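Old Yellow Enzyme (Pichia, PDB 6AGZ) probably catalyses the FMN-dependent asymmetric reduction of the carbon-carbon double bond of enone compounds. Local coordinates at residues Pro82-Asp87 and Glu91-Ile96; Leu240-Thr245 and Ala260-Ile265; Lys166-Ala171 and Leu221-Leu226; Gly21-Lys26 and Gly180-Glu185. All coordinates share one frame; numbering follows the deposited sequence.

Contact 1 of 4, residues Pro82-Asp87 and Glu91-Ile96; sequences PMIYTD and EAWKKI
The chain closes on itself at D87 and E91, where E91 N donates to D87 O (2.9 Å), an i to i+4 bond in the first turn of helix 87-102, while further back the CA atoms of I84 and W93 stand 7.4 Å apart. W93 carries the packing. Its indole presents one edge to the loop: CZ2 meets P82 CB at 3.8 Å, and NE1 makes a weak, strongly bent hydrogen bond to M83 O (3.2 Å, 123°) near the ring plane. In this TIM barrel the loop leads from strand 63-70 into helix 87-102, and T69 of the strand and M49 of helix 47-57 also pack against the indole. I84 turns CG1 away from its backbone N (chi1 -169°) and bends at chi2, and its CD1 comes obliquely to the indole, 3.6 Å from W93 CD1. At the more open end, E91 OE2 lies 3.1 Å from D87 O without bonding, since both are acceptors; D87 OD2 and E91 OE2 keep 5.5 Å apart.

Contact 2 of 4, residues Leu240-Thr245 and Ala260-Ile265; sequences LSPYAT and AQFGYI
The hydroxyl oxygen OH of Y243, the residue after the P242 that lies on the ring of F262, is gripped by three groups: W304 NE1, D301 O and Q307 NE2 of the second subunit. It ties the far side of the loop to helix 303-308 and to the dimer interface, while the near side is given over to packing. Residues S241 to A244 form a type I beta turn just beyond barrel strand 236-240, and the turn brings the pyrrolidine of P242 over one face of F262. P242 CA stands 3.8 Å from the centroid of the F262 ring and 11° off its normal, a nearly vertical CH-pi contact. P242 CB slides toward the rim, 3.7 Å from F262 CD2. With CG beside the backbone N (chi1 -63°), the phenylalanine carries its ring out from helix 258-274 to lie against P242. At the ring's edge lies L240, whose CD2 is 4.2 Å from F262 CD1; its other branch, CD1, packs on I265 CG2 at 4.0 Å, one helical turn further on. This is the seam between the strand end of a TIM barrel and the helix that follows it. No hydrogen bond joins these two segments, so cohesion between them probably rests on dispersion and the proline C-H over the ring face, and this part of the interface is likely to depend on shape fit more than on directed bonds.

Contact 3 of 4, residues Lys166-Ala171 and Leu221-Leu226; sequences KDYVNA and LEVIDL
V223 sets a methyl on the ring of Y168: CG1 sits over one face of the phenol, 3.8 Å from the ring centroid and 24° off the normal. The methyl is displaced toward the root of the ring, so its closest neighbour is Y168 CG at 3.5 Å. Two torsions bring this about. The tyrosine has turned to chi1 -91°, well beyond the usual staggered value, and the valine holds CG1 anti to its backbone N (chi1 170°); its second methyl, CG2, comes within 3.9 Å of Y168 CD1. The pair lies between helices 158-179 and 218-231, neighbours in the outer helical layer of the TIM barrel, and the ring also meets F75 of a loop and L111 of strand 106-112. An alanine in place of Y168 removes the ring under V223 CG1, and is likely to open a gap between the two helices and the L111 side of the barrel. Next to this pair, V169 and L226, the latter one turn along from V223, cross at about a right angle. There V169 CG2, the branch beside the backbone N, presses on L226 CB at 3.6 Å. E222 also reaches helix 158-179, through a salt bridge to K165.

Contact 4 of 4, residues Gly21-Lys26 and Gly180-Glu185; sequences GKIELK and GFDMVE
I23 overlaps the end of M183: its CD1 meets the methionine methyl CE at 3.7 Å, tip to tip, and CG1 follows at 3.9 Å from the same CE. The isoleucine places CG1 between the backbone N and the carbonyl carbon (chi1 63°), which puts CG2 beside the backbone N and within 3.7 Å of D182 OD1. M183 gets its methyl there by bending at chi2 (96°) before the chain straightens again. D182 crosses I23 at about a right angle, its CB 3.9 Å from I23 CD1, while OD1 lies beside CG2. That carboxylate has its polar business elsewhere: OD2 accepts from H101 NE2 and from I107 N. G21 lies in the same small cluster, its N 4.4 Å from M183 CE; its phi is positive, and a CB there would come 3.5 Å from that methyl. Exchanging I23 for an alanine removes CG1, CG2 and CD1, and would be likely to leave M183 CE without its main cross-contact and D182 CB less well covered. The hairpin of strands 18-20 and 23-25 lies, as in other old yellow enzymes, against the N-terminal end of the barrel strands: M183, near the start of strand 183-187, pairs through its backbone with M109 of strand 106-112, and touches V20 of the hairpin and L63 of strand 63-70.

In the fold
The four contacts sample one TIM barrel at different places around it. Contact 4 sits at the entry ends of the strands, where the hairpin meets strand 183-187; contacts 1 and 2 join loops that follow barrel strands to the helices after them, on opposite sides of the chain's centre and about 31 Å apart between centres; contact 3 packs two outer helices. Along the sequence contact 1 is nested within the loop closed by contact 4, contacts 3 and 4 interleave, and contact 2 comes last. Neighbours touch directly: W93 on F181, I84 on A171, Y264 on L221. The side chains of P82 and L240 are about 8 and 10 Å from the FMN, so contacts 1 and 2 are probably second-shell packing.

Contact 1 of 4, residues Pro82-Asp87 and Glu91-Ile96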
loop_
_atom_site.group_PDB
_atom_site.type_symbol
_atom_site.label_atom_id
_atom_site.label_comp_id
_atom_site.label_asym_id
_atom_site.label_seq_id
_atom_site.Cartn_x
_atom_site.Cartn_y
_atom_site.Cartn_z
ATOM N N PRO A 82 -34.214 2.012 0.886
ATOM C CA PRO A 82 -34.561 0.966 -0.079
ATOM C C PRO A 82 -34.272 -0.435 0.445
ATOM O O PRO A 82 -33.468 -0.641 1.356
ATOM C CB PRO A 82 -33.660 1.290 -1.285
ATOM C CG PRO A 82 -32.703 2.397 -0.813
ATOM C CD PRO A 82 -32.847 2.507 0.672
ATOM N N MET A 83 -34.943 -1.410 -0.169
ATOM C CA MET A 83 -34.766 -2.808 0.200
ATOM C C MET A 83 -35.096 -3.689 -0.998
ATOM O O MET A 83 -35.928 -3.335 -1.837
ATOM C CB MET A 83 -35.633 -3.187 1.408
ATOM C CG MET A 83 -35.203 -4.473 2.099
ATOM S SD MET A 83 -36.202 -4.878 3.548
ATOM C CE MET A 83 -35.711 -3.577 4.675
ATOM N N ILE A 84 -34.418 -4.835 -1.076
ATOM C CA ILE A 84 -34.577 -5.782 -2.177
ATOM C C ILE A 84 -34.997 -7.135 -1.602
ATOM O O ILE A 84 -34.636 -8.196 -2.123
ATOM C CB ILE A 84 -33.276 -5.860 -3.010
ATOM C CG1 ILE A 84 -33.477 -6.635 -4.321
ATOM C CG2 ILE A 84 -32.113 -6.406 -2.176
ATOM C CD1 ILE A 84 -34.072 -5.811 -5.441
ATOM N N TYR A 85 -35.775 -7.107 -0.517
ATOM C CA TYR A 85 -36.044 -8.302 0.279
ATOM C C TYR A 85 -37.390 -8.949 -0.042
ATOM O O TYR A 85 -37.437 -10.122 -0.423
ATOM C CB TYR A 85 -35.959 -7.945 1.768
ATOM C CG TYR A 85 -36.030 -9.127 2.703
ATOM C CD1 TYR A 85 -34.972 -10.020 2.806
ATOM C CD2 TYR A 85 -37.148 -9.340 3.498
ATOM C CE1 TYR A 85 -35.031 -11.099 3.666
ATOM C CE2 TYR A 85 -37.215 -10.414 4.362
ATOM C CZ TYR A 85 -36.155 -11.290 4.441
ATOM O OH TYR A 85 -36.219 -12.362 5.300
ATOM N N THR A 86 -38.491 -8.213 0.107
ATOM C CA THR A 86 -39.804 -8.811 -0.085
ATOM C C THR A 86 -40.138 -8.916 -1.573
ATOM O O THR A 86 -39.456 -8.354 -2.435
ATOM C CB THR A 86 -40.882 -8.005 0.639
ATOM O OG1 THR A 86 -41.066 -6.745 -0.018
ATOM C CG2 THR A 86 -40.484 -7.762 2.088
ATOM N N ASP A 87 -41.212 -9.653 -1.868
ATOM C CA ASP A 87 -41.649 -9.806 -3.253
ATOM C C ASP A 87 -41.996 -8.456 -3.872
ATOM O O ASP A 87 -41.590 -8.158 -5.001
ATOM C CB ASP A 87 -42.842 -10.761 -3.329
ATOM C CG ASP A 87 -42.436 -12.216 -3.175
ATOM O OD1 ASP A 87 -41.221 -12.491 -3.099
ATOM O OD2 ASP A 87 -43.333 -13.084 -3.141
ATOM N N GLU A 91 -40.333 -6.668 -7.147
ATOM C CA GLU A 91 -41.143 -6.269 -8.294
ATOM C C GLU A 91 -40.858 -4.824 -8.684
ATOM O O GLU A 91 -40.601 -4.520 -9.858
ATOM C CB GLU A 91 -42.631 -6.452 -7.983
ATOM C CG GLU A 91 -43.050 -7.875 -7.664
ATOM C CD GLU A 91 -44.439 -7.945 -7.053
ATOM O OE1 GLU A 91 -45.401 -7.488 -7.703
ATOM O OE2 GLU A 91 -44.565 -8.447 -5.915
ATOM N N ALA A 92 -40.897 -3.916 -7.704
ATOM C CA ALA A 92 -40.657 -2.503 -7.984
ATOM C C ALA A 92 -39.277 -2.286 -8.597
ATOM O O ALA A 92 -39.143 -1.646 -9.651
ATOM C CB ALA A 92 -40.814 -1.684 -6.703
ATOM N N TRP A 93 -38.235 -2.820 -7.951
ATOM C CA TRP A 93 -36.889 -2.672 -8.498
ATOM C C TRP A 93 -36.788 -3.290 -9.886
ATOM O O TRP A 93 -36.086 -2.763 -10.757
ATOM C CB TRP A 93 -35.858 -3.295 -7.557
ATOM C CG TRP A 93 -35.437 -2.387 -6.443
ATOM C CD1 TRP A 93 -35.577 -2.612 -5.104
ATOM C CD2 TRP A 93 -34.815 -1.102 -6.571
ATOM N NE1 TRP A 93 -35.074 -1.550 -4.391
ATOM C CE2 TRP A 93 -34.602 -0.610 -5.268
ATOM C CE3 TRP A 93 -34.414 -0.321 -7.661
ATOM C CZ2 TRP A 93 -34.006 0.628 -5.025
ATOM C CZ3 TRP A 93 -33.824 0.907 -7.418
ATOM C CH2 TRP A 93 -33.624 1.368 -6.110
ATOM N N LYS A 94 -37.487 -4.405 -10.114
ATOM C CA LYS A 94 -37.495 -5.018 -11.437
ATOM C C LYS A 94 -38.064 -4.064 -12.480
ATOM O O LYS A 94 -37.539 -3.966 -13.595
ATOM C CB LYS A 94 -38.296 -6.320 -11.409
ATOM C CG LYS A 94 -38.292 -7.084 -12.727
ATOM C CD LYS A 94 -39.159 -8.332 -12.643
ATOM C CE LYS A 94 -38.929 -9.256 -13.831
ATOM N NZ LYS A 94 -39.326 -8.637 -15.124
ATOM N N LYS A 95 -39.137 -3.348 -12.134
ATOM C CA LYS A 95 -39.702 -2.386 -13.074
ATOM C C LYS A 95 -38.739 -1.233 -13.333
ATOM O O LYS A 95 -38.600 -0.776 -14.477
ATOM C CB LYS A 95 -41.045 -1.876 -12.554
ATOM C CG LYS A 95 -42.111 -2.961 -12.499
ATOM C CD LYS A 95 -43.385 -2.480 -11.831
ATOM C CE LYS A 95 -44.477 -3.531 -11.939
ATOM N NZ LYS A 95 -45.801 -3.004 -11.510
ATOM N N ILE A 96 -38.051 -0.759 -12.288
ATOM C CA ILE A 96 -37.047 0.285 -12.490
ATOM C C ILE A 96 -35.956 -0.195 -13.442
ATOM O O ILE A 96 -35.542 0.532 -14.355
ATOM C CB ILE A 96 -36.462 0.745 -11.140
ATOM C CG1 ILE A 96 -37.525 1.467 -10.312
ATOM C CG2 ILE A 96 -35.256 1.649 -11.361
ATOM C CD1 ILE A 96 -36.995 2.062 -9.025
#

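Contact 2 of 4, residues Leu240-Thr245 and Ala260-Ile265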
loop_
_atom_site.group_PDB
_atom_site.type_symbol
_atom_site.label_atom_id
_atom_site.label_comp_id
_atom_site.label_asym_id
_atom_site.label_seq_id
_atom_site.Cartn_x
_atom_site.Cartn_y
_atom_site.Cartn_z
ATOM N N LEU A 240 -14.812 0.670 -1.703
ATOM C CA LEU A 240 -13.909 0.838 -0.575
ATOM C C LEU A 240 -13.551 2.311 -0.425
ATOM O O LEU A 240 -13.474 3.051 -1.409
ATOM C CB LEU A 240 -12.629 0.007 -0.753
ATOM C CG LEU A 240 -12.812 -1.495 -0.986
ATOM C CD1 LEU A 240 -11.533 -2.115 -1.530
ATOM C CD2 LEU A 240 -13.241 -2.190 0.297
ATOM N N SER A 241 -13.331 2.729 0.820
ATOM C CA SER A 241 -12.959 4.110 1.138
ATOM C C SER A 241 -11.839 4.092 2.167
ATOM O O SER A 241 -12.053 4.374 3.353
ATOM C CB SER A 241 -14.163 4.902 1.652
ATOM O OG SER A 241 -14.635 4.369 2.877
ATOM N N PRO A 242 -10.615 3.767 1.743
ATOM C CA PRO A 242 -9.522 3.592 2.716
ATOM C C PRO A 242 -9.208 4.835 3.532
ATOM O O PRO A 242 -8.833 4.710 4.705
ATOM C CB PRO A 242 -8.332 3.189 1.832
ATOM C CG PRO A 242 -8.946 2.663 0.573
ATOM C CD PRO A 242 -10.183 3.477 0.367
ATOM N N TYR A 243 -9.348 6.029 2.958
ATOM C CA TYR A 243 -8.975 7.258 3.646
ATOM C C TYR A 243 -10.112 7.882 4.444
ATOM O O TYR A 243 -9.859 8.798 5.234
ATOM C CB TYR A 243 -8.451 8.292 2.643
ATOM C CG TYR A 243 -7.144 7.916 1.988
ATOM C CD1 TYR A 243 -5.966 7.871 2.720
ATOM C CD2 TYR A 243 -7.085 7.619 0.632
ATOM C CE1 TYR A 243 -4.767 7.532 2.124
ATOM C CE2 TYR A 243 -5.891 7.279 0.028
ATOM C CZ TYR A 243 -4.734 7.237 0.778
ATOM O OH TYR A 243 -3.542 6.900 0.182
ATOM N N ALA A 244 -11.346 7.420 4.260
ATOM C CA ALA A 244 -12.485 8.053 4.909
ATOM C C ALA A 244 -12.435 7.862 6.421
ATOM O O ALA A 244 -11.999 6.826 6.928
ATOM C CB ALA A 244 -13.794 7.491 4.355
ATOM N N THR A 245 -12.889 8.889 7.141
ATOM C CA THR A 245 -13.008 8.847 8.595
ATOM C C THR A 245 -14.457 9.016 9.040
ATOM O O THR A 245 -14.717 9.310 10.212
ATOM C CB THR A 245 -12.125 9.917 9.239
ATOM O OG1 THR A 245 -12.424 11.195 8.666
ATOM C CG2 THR A 245 -10.652 9.599 9.014
ATOM N N ALA A 260 -1.973 -0.835 4.056
ATOM C CA ALA A 260 -1.710 -2.246 4.321
ATOM C C ALA A 260 -2.995 -3.064 4.343
ATOM O O ALA A 260 -3.088 -4.109 3.692
ATOM C CB ALA A 260 -0.961 -2.400 5.645
ATOM N N GLN A 261 -3.988 -2.608 5.106
ATOM C CA GLN A 261 -5.253 -3.329 5.228
ATOM C C GLN A 261 -5.967 -3.421 3.881
ATOM O O GLN A 261 -6.192 -4.515 3.342
ATOM C CB GLN A 261 -6.126 -2.620 6.266
ATOM C CG GLN A 261 -7.472 -3.254 6.535
ATOM C CD GLN A 261 -7.370 -4.557 7.298
ATOM O OE1 GLN A 261 -6.985 -4.579 8.467
ATOM N NE2 GLN A 261 -7.735 -5.651 6.644
ATOM N N PHE A 262 -6.312 -2.265 3.314
ATOM C CA PHE A 262 -6.992 -2.243 2.026
ATOM C C PHE A 262 -6.067 -2.671 0.896
ATOM O O PHE A 262 -6.540 -3.157 -0.136
ATOM C CB PHE A 262 -7.562 -0.852 1.764
ATOM C CG PHE A 262 -8.608 -0.437 2.758
ATOM C CD1 PHE A 262 -9.950 -0.642 2.492
ATOM C CD2 PHE A 262 -8.248 0.141 3.965
ATOM C CE1 PHE A 262 -10.917 -0.268 3.407
ATOM C CE2 PHE A 262 -9.210 0.517 4.883
ATOM C CZ PHE A 262 -10.546 0.312 4.604
ATOM N N GLY A 263 -4.756 -2.493 1.063
ATOM C CA GLY A 263 -3.820 -3.084 0.121
ATOM C C GLY A 263 -3.947 -4.594 0.070
ATOM O O GLY A 263 -3.910 -5.198 -1.007
ATOM N N TYR A 264 -4.114 -5.225 1.236
ATOM C CA TYR A 264 -4.346 -6.664 1.273
ATOM C C TYR A 264 -5.689 -7.021 0.652
ATOM O O TYR A 264 -5.793 -8.019 -0.072
ATOM C CB TYR A 264 -4.268 -7.179 2.710
ATOM C CG TYR A 264 -4.837 -8.572 2.890
ATOM C CD1 TYR A 264 -4.077 -9.699 2.601
ATOM C CD2 TYR A 264 -6.135 -8.760 3.351
ATOM C CE1 TYR A 264 -4.595 -10.972 2.762
ATOM C CE2 TYR A 264 -6.661 -10.026 3.514
ATOM C CZ TYR A 264 -5.888 -11.129 3.220
ATOM O OH TYR A 264 -6.412 -12.390 3.383
ATOM N N ILE A 265 -6.732 -6.234 0.932
ATOM C CA ILE A 265 -8.036 -6.510 0.327
ATOM C C ILE A 265 -7.933 -6.488 -1.196
ATOM O O ILE A 265 -8.371 -7.423 -1.884
ATOM C CB ILE A 265 -9.090 -5.511 0.837
ATOM C CG1 ILE A 265 -9.335 -5.724 2.331
ATOM C CG2 ILE A 265 -10.386 -5.658 0.054
ATOM C CD1 ILE A 265 -10.282 -4.721 2.947
#

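Contact 3 of 4, residues Lys166-Ala171 and Leu221-Leu226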
loop_
_atom_site.group_PDB
_atom_site.type_symbol
_atom_site.label_atom_id
_atom_site.label_comp_id
_atom_site.label_asym_id
_atom_site.label_seq_id
_atom_site.Cartn_x
_atom_site.Cartn_y
_atom_site.Cartn_z
ATOM N N LYS A 166 -25.577 -15.282 4.338
ATOM C CA LYS A 166 -26.721 -15.830 3.613
ATOM C C LYS A 166 -27.636 -14.724 3.097
ATOM O O LYS A 166 -28.169 -14.814 1.985
ATOM C CB LYS A 166 -27.493 -16.797 4.509
ATOM C CG LYS A 166 -26.671 -17.984 4.985
ATOM C CD LYS A 166 -27.499 -18.936 5.834
ATOM C CE LYS A 166 -26.647 -20.075 6.371
ATOM N NZ LYS A 166 -27.355 -20.851 7.429
ATOM N N ASP A 167 -27.822 -13.664 3.890
ATOM C CA ASP A 167 -28.660 -12.551 3.456
ATOM C C ASP A 167 -28.045 -11.825 2.268
ATOM O O ASP A 167 -28.762 -11.412 1.348
ATOM C CB ASP A 167 -28.889 -11.578 4.613
ATOM C CG ASP A 167 -29.780 -12.154 5.696
ATOM O OD1 ASP A 167 -30.433 -13.188 5.446
ATOM O OD2 ASP A 167 -29.829 -11.566 6.798
ATOM N N TYR A 168 -26.720 -11.647 2.274
ATOM C CA TYR A 168 -26.055 -11.071 1.109
ATOM C C TYR A 168 -26.288 -11.923 -0.132
ATOM O O TYR A 168 -26.554 -11.391 -1.219
ATOM C CB TYR A 168 -24.557 -10.915 1.371
ATOM C CG TYR A 168 -24.153 -9.583 1.961
ATOM C CD1 TYR A 168 -23.784 -9.476 3.296
ATOM C CD2 TYR A 168 -24.132 -8.433 1.181
ATOM C CE1 TYR A 168 -23.406 -8.261 3.838
ATOM C CE2 TYR A 168 -23.756 -7.213 1.715
ATOM C CZ TYR A 168 -23.395 -7.133 3.044
ATOM O OH TYR A 168 -23.019 -5.923 3.581
ATOM N N VAL A 169 -26.192 -13.248 0.008
ATOM C CA VAL A 169 -26.414 -14.130 -1.137
ATOM C C VAL A 169 -27.841 -13.984 -1.654
ATOM O O VAL A 169 -28.075 -13.860 -2.864
ATOM C CB VAL A 169 -26.096 -15.588 -0.763
ATOM C CG1 VAL A 169 -26.458 -16.521 -1.909
ATOM C CG2 VAL A 169 -24.629 -15.728 -0.400
ATOM N N ASN A 170 -28.817 -13.992 -0.742
ATOM C CA ASN A 170 -30.217 -13.892 -1.150
ATOM C C ASN A 170 -30.506 -12.560 -1.834
ATOM O O ASN A 170 -31.203 -12.516 -2.856
ATOM C CB ASN A 170 -31.127 -14.086 0.062
ATOM C CG ASN A 170 -32.589 -13.848 -0.261
ATOM O OD1 ASN A 170 -33.212 -14.626 -0.983
ATOM N ND2 ASN A 170 -33.146 -12.769 0.279
ATOM N N ALA A 171 -29.976 -11.462 -1.287
ATOM C CA ALA A 171 -30.199 -10.155 -1.898
ATOM C C ALA A 171 -29.534 -10.064 -3.265
ATOM O O ALA A 171 -30.099 -9.482 -4.200
ATOM C CB ALA A 171 -29.688 -9.049 -0.977
ATOM N N LEU A 221 -14.404 -10.618 2.278
ATOM C CA LEU A 221 -13.972 -11.572 1.260
ATOM C C LEU A 221 -14.886 -12.791 1.206
ATOM O O LEU A 221 -15.125 -13.344 0.127
ATOM C CB LEU A 221 -12.525 -11.994 1.517
ATOM C CG LEU A 221 -11.474 -10.904 1.301
ATOM C CD1 LEU A 221 -10.080 -11.441 1.581
ATOM C CD2 LEU A 221 -11.567 -10.349 -0.113
ATOM N N GLU A 222 -15.403 -13.228 2.356
ATOM C CA GLU A 222 -16.326 -14.359 2.363
ATOM C C GLU A 222 -17.644 -13.995 1.689
ATOM O O GLU A 222 -18.188 -14.785 0.903
ATOM C CB GLU A 222 -16.560 -14.839 3.796
ATOM C CG GLU A 222 -15.334 -15.487 4.431
ATOM C CD GLU A 222 -15.590 -15.990 5.841
ATOM O OE1 GLU A 222 -16.595 -15.576 6.454
ATOM O OE2 GLU A 222 -14.780 -16.802 6.337
ATOM N N VAL A 223 -18.168 -12.800 1.978
ATOM C CA VAL A 223 -19.363 -12.322 1.286
ATOM C C VAL A 223 -19.117 -12.264 -0.216
ATOM O O VAL A 223 -19.947 -12.706 -1.019
ATOM C CB VAL A 223 -19.793 -10.952 1.841
ATOM C CG1 VAL A 223 -20.874 -10.339 0.961
ATOM C CG2 VAL A 223 -20.287 -11.088 3.273
ATOM N N ILE A 224 -17.963 -11.720 -0.614
ATOM C CA ILE A 224 -17.631 -11.611 -2.034
ATOM C C ILE A 224 -17.586 -12.988 -2.683
ATOM O O ILE A 224 -18.104 -13.184 -3.787
ATOM C CB ILE A 224 -16.299 -10.861 -2.218
ATOM C CG1 ILE A 224 -16.431 -9.407 -1.764
ATOM C CG2 ILE A 224 -15.850 -10.919 -3.668
ATOM C CD1 ILE A 224 -17.526 -8.649 -2.466
ATOM N N ASP A 225 -16.972 -13.964 -2.010
ATOM C CA ASP A 225 -16.854 -15.296 -2.595
ATOM C C ASP A 225 -18.216 -15.964 -2.735
ATOM O O ASP A 225 -18.512 -16.570 -3.773
ATOM C CB ASP A 225 -15.913 -16.159 -1.753
ATOM C CG ASP A 225 -14.475 -15.682 -1.818
ATOM O OD1 ASP A 225 -14.130 -14.960 -2.776
ATOM O OD2 ASP A 225 -13.688 -16.032 -0.912
ATOM N N LEU A 226 -19.061 -15.861 -1.704
ATOM C CA LEU A 226 -20.391 -16.455 -1.791
ATOM C C LEU A 226 -21.222 -15.800 -2.891
ATOM O O LEU A 226 -21.923 -16.489 -3.645
ATOM C CB LEU A 226 -21.099 -16.355 -0.441
ATOM C CG LEU A 226 -20.672 -17.380 0.611
ATOM C CD1 LEU A 226 -21.187 -16.993 1.988
ATOM C CD2 LEU A 226 -21.163 -18.768 0.228
#

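Contact 4 of 4, residues Gly21-Lys26 and Gly180-Glu185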
loop_
_atom_site.group_PDB
_atom_site.type_symbol
_atom_site.label_atom_id
_atom_site.label_comp_id
_atom_site.label_asym_id
_atom_site.label_seq_id
_atom_site.Cartn_x
_atom_site.Cartn_y
_atom_site.Cartn_z
ATOM N N GLY A 21 -17.936 -6.153 -17.001
ATOM C CA GLY A 21 -18.638 -7.409 -16.808
ATOM C C GLY A 21 -18.809 -8.097 -18.146
ATOM O O GLY A 21 -17.847 -8.300 -18.894
ATOM N N LYS A 22 -20.052 -8.453 -18.464
ATOM C CA LYS A 22 -20.390 -8.986 -19.775
ATOM C C LYS A 22 -21.172 -7.993 -20.625
ATOM O O LYS A 22 -21.677 -8.369 -21.689
ATOM C CB LYS A 22 -21.181 -10.290 -19.634
ATOM C CG LYS A 22 -20.330 -11.544 -19.780
ATOM C CD LYS A 22 -21.161 -12.815 -19.672
ATOM C CE LYS A 22 -21.609 -13.067 -18.243
ATOM N NZ LYS A 22 -20.841 -14.183 -17.620
ATOM N N ILE A 23 -21.286 -6.739 -20.193
ATOM C CA ILE A 23 -22.047 -5.742 -20.934
ATOM C C ILE A 23 -21.099 -4.695 -21.505
ATOM O O ILE A 23 -19.942 -4.557 -21.089
ATOM C CB ILE A 23 -23.138 -5.073 -20.073
ATOM C CG1 ILE A 23 -22.509 -4.301 -18.913
ATOM C CG2 ILE A 23 -24.128 -6.109 -19.570
ATOM C CD1 ILE A 23 -23.499 -3.488 -18.118
ATOM N N GLU A 24 -21.616 -3.939 -22.472
ATOM C CA GLU A 24 -20.860 -2.922 -23.196
ATOM C C GLU A 24 -21.458 -1.557 -22.883
ATOM O O GLU A 24 -22.533 -1.214 -23.388
ATOM C CB GLU A 24 -20.881 -3.198 -24.699
ATOM C CG GLU A 24 -19.927 -2.334 -25.509
ATOM C CD GLU A 24 -18.488 -2.799 -25.405
ATOM O OE1 GLU A 24 -18.254 -3.904 -24.871
ATOM O OE2 GLU A 24 -17.588 -2.061 -25.861
ATOM N N LEU A 25 -20.765 -0.784 -22.052
ATOM C CA LEU A 25 -21.176 0.579 -21.751
ATOM C C LEU A 25 -20.789 1.515 -22.890
ATOM O O LEU A 25 -19.671 1.452 -23.416
ATOM C CB LEU A 25 -20.535 1.060 -20.449
ATOM C CG LEU A 25 -20.774 0.239 -19.181
ATOM C CD1 LEU A 25 -20.060 0.878 -17.999
ATOM C CD2 LEU A 25 -22.260 0.094 -18.898
ATOM N N LYS A 26 -21.725 2.395 -23.256
ATOM C CA LYS A 26 -21.487 3.361 -24.321
ATOM C C LYS A 26 -20.545 4.477 -23.885
ATOM O O LYS A 26 -19.880 5.077 -24.736
ATOM C CB LYS A 26 -22.820 3.947 -24.793
ATOM C CG LYS A 26 -22.736 4.801 -26.050
ATOM C CD LYS A 26 -24.116 5.282 -26.475
ATOM C CE LYS A 26 -24.037 6.201 -27.684
ATOM N NZ LYS A 26 -25.384 6.674 -28.110
ATOM N N GLY A 180 -33.077 -8.339 -12.430
ATOM C CA GLY A 180 -32.383 -8.162 -13.690
ATOM C C GLY A 180 -31.276 -7.133 -13.702
ATOM O O GLY A 180 -30.866 -6.708 -14.790
ATOM N N PHE A 181 -30.787 -6.704 -12.539
ATOM C CA PHE A 181 -29.666 -5.774 -12.499
ATOM C C PHE A 181 -28.453 -6.363 -13.212
ATOM O O PHE A 181 -28.262 -7.582 -13.261
ATOM C CB PHE A 181 -29.296 -5.433 -11.053
ATOM C CG PHE A 181 -30.276 -4.525 -10.365
ATOM C CD1 PHE A 181 -30.161 -3.148 -10.477
ATOM C CD2 PHE A 181 -31.299 -5.045 -9.590
ATOM C CE1 PHE A 181 -31.054 -2.309 -9.839
ATOM C CE2 PHE A 181 -32.197 -4.210 -8.948
ATOM C CZ PHE A 181 -32.074 -2.840 -9.073
ATOM N N ASP A 182 -27.620 -5.480 -13.766
ATOM C CA ASP A 182 -26.429 -5.940 -14.473
ATOM C C ASP A 182 -25.324 -6.340 -13.504
ATOM O O ASP A 182 -24.583 -7.294 -13.766
ATOM C CB ASP A 182 -25.935 -4.860 -15.436
ATOM C CG ASP A 182 -26.963 -4.510 -16.494
ATOM O OD1 ASP A 182 -27.110 -5.287 -17.463
ATOM O OD2 ASP A 182 -27.626 -3.460 -16.361
ATOM N N MET A 183 -25.195 -5.627 -12.388
ATOM C CA MET A 183 -24.238 -5.979 -11.352
ATOM C C MET A 183 -24.890 -5.811 -9.991
ATOM O O MET A 183 -25.979 -5.246 -9.857
ATOM C CB MET A 183 -22.966 -5.121 -11.411
ATOM C CG MET A 183 -22.189 -5.211 -12.705
ATOM S SD MET A 183 -22.619 -3.875 -13.831
ATOM C CE MET A 183 -21.415 -4.139 -15.132
ATOM N N VAL A 184 -24.199 -6.314 -8.974
ATOM C CA VAL A 184 -24.537 -6.059 -7.583
ATOM C C VAL A 184 -23.262 -5.593 -6.890
ATOM O O VAL A 184 -22.214 -6.239 -7.005
ATOM C CB VAL A 184 -25.156 -7.300 -6.903
ATOM C CG1 VAL A 184 -24.147 -8.440 -6.735
ATOM C CG2 VAL A 184 -25.784 -6.923 -5.582
ATOM N N GLU A 185 -23.331 -4.440 -6.234
ATOM C CA GLU A 185 -22.153 -3.792 -5.670
ATOM C C GLU A 185 -22.197 -3.900 -4.154
ATOM O O GLU A 185 -23.158 -3.451 -3.520
ATOM C CB GLU A 185 -22.061 -2.329 -6.099
ATOM C CG GLU A 185 -20.929 -1.573 -5.417
ATOM C CD GLU A 185 -20.828 -0.132 -5.870
ATOM O OE1 GLU A 185 -21.105 0.141 -7.057
ATOM O OE2 GLU A 185 -20.474 0.729 -5.039
#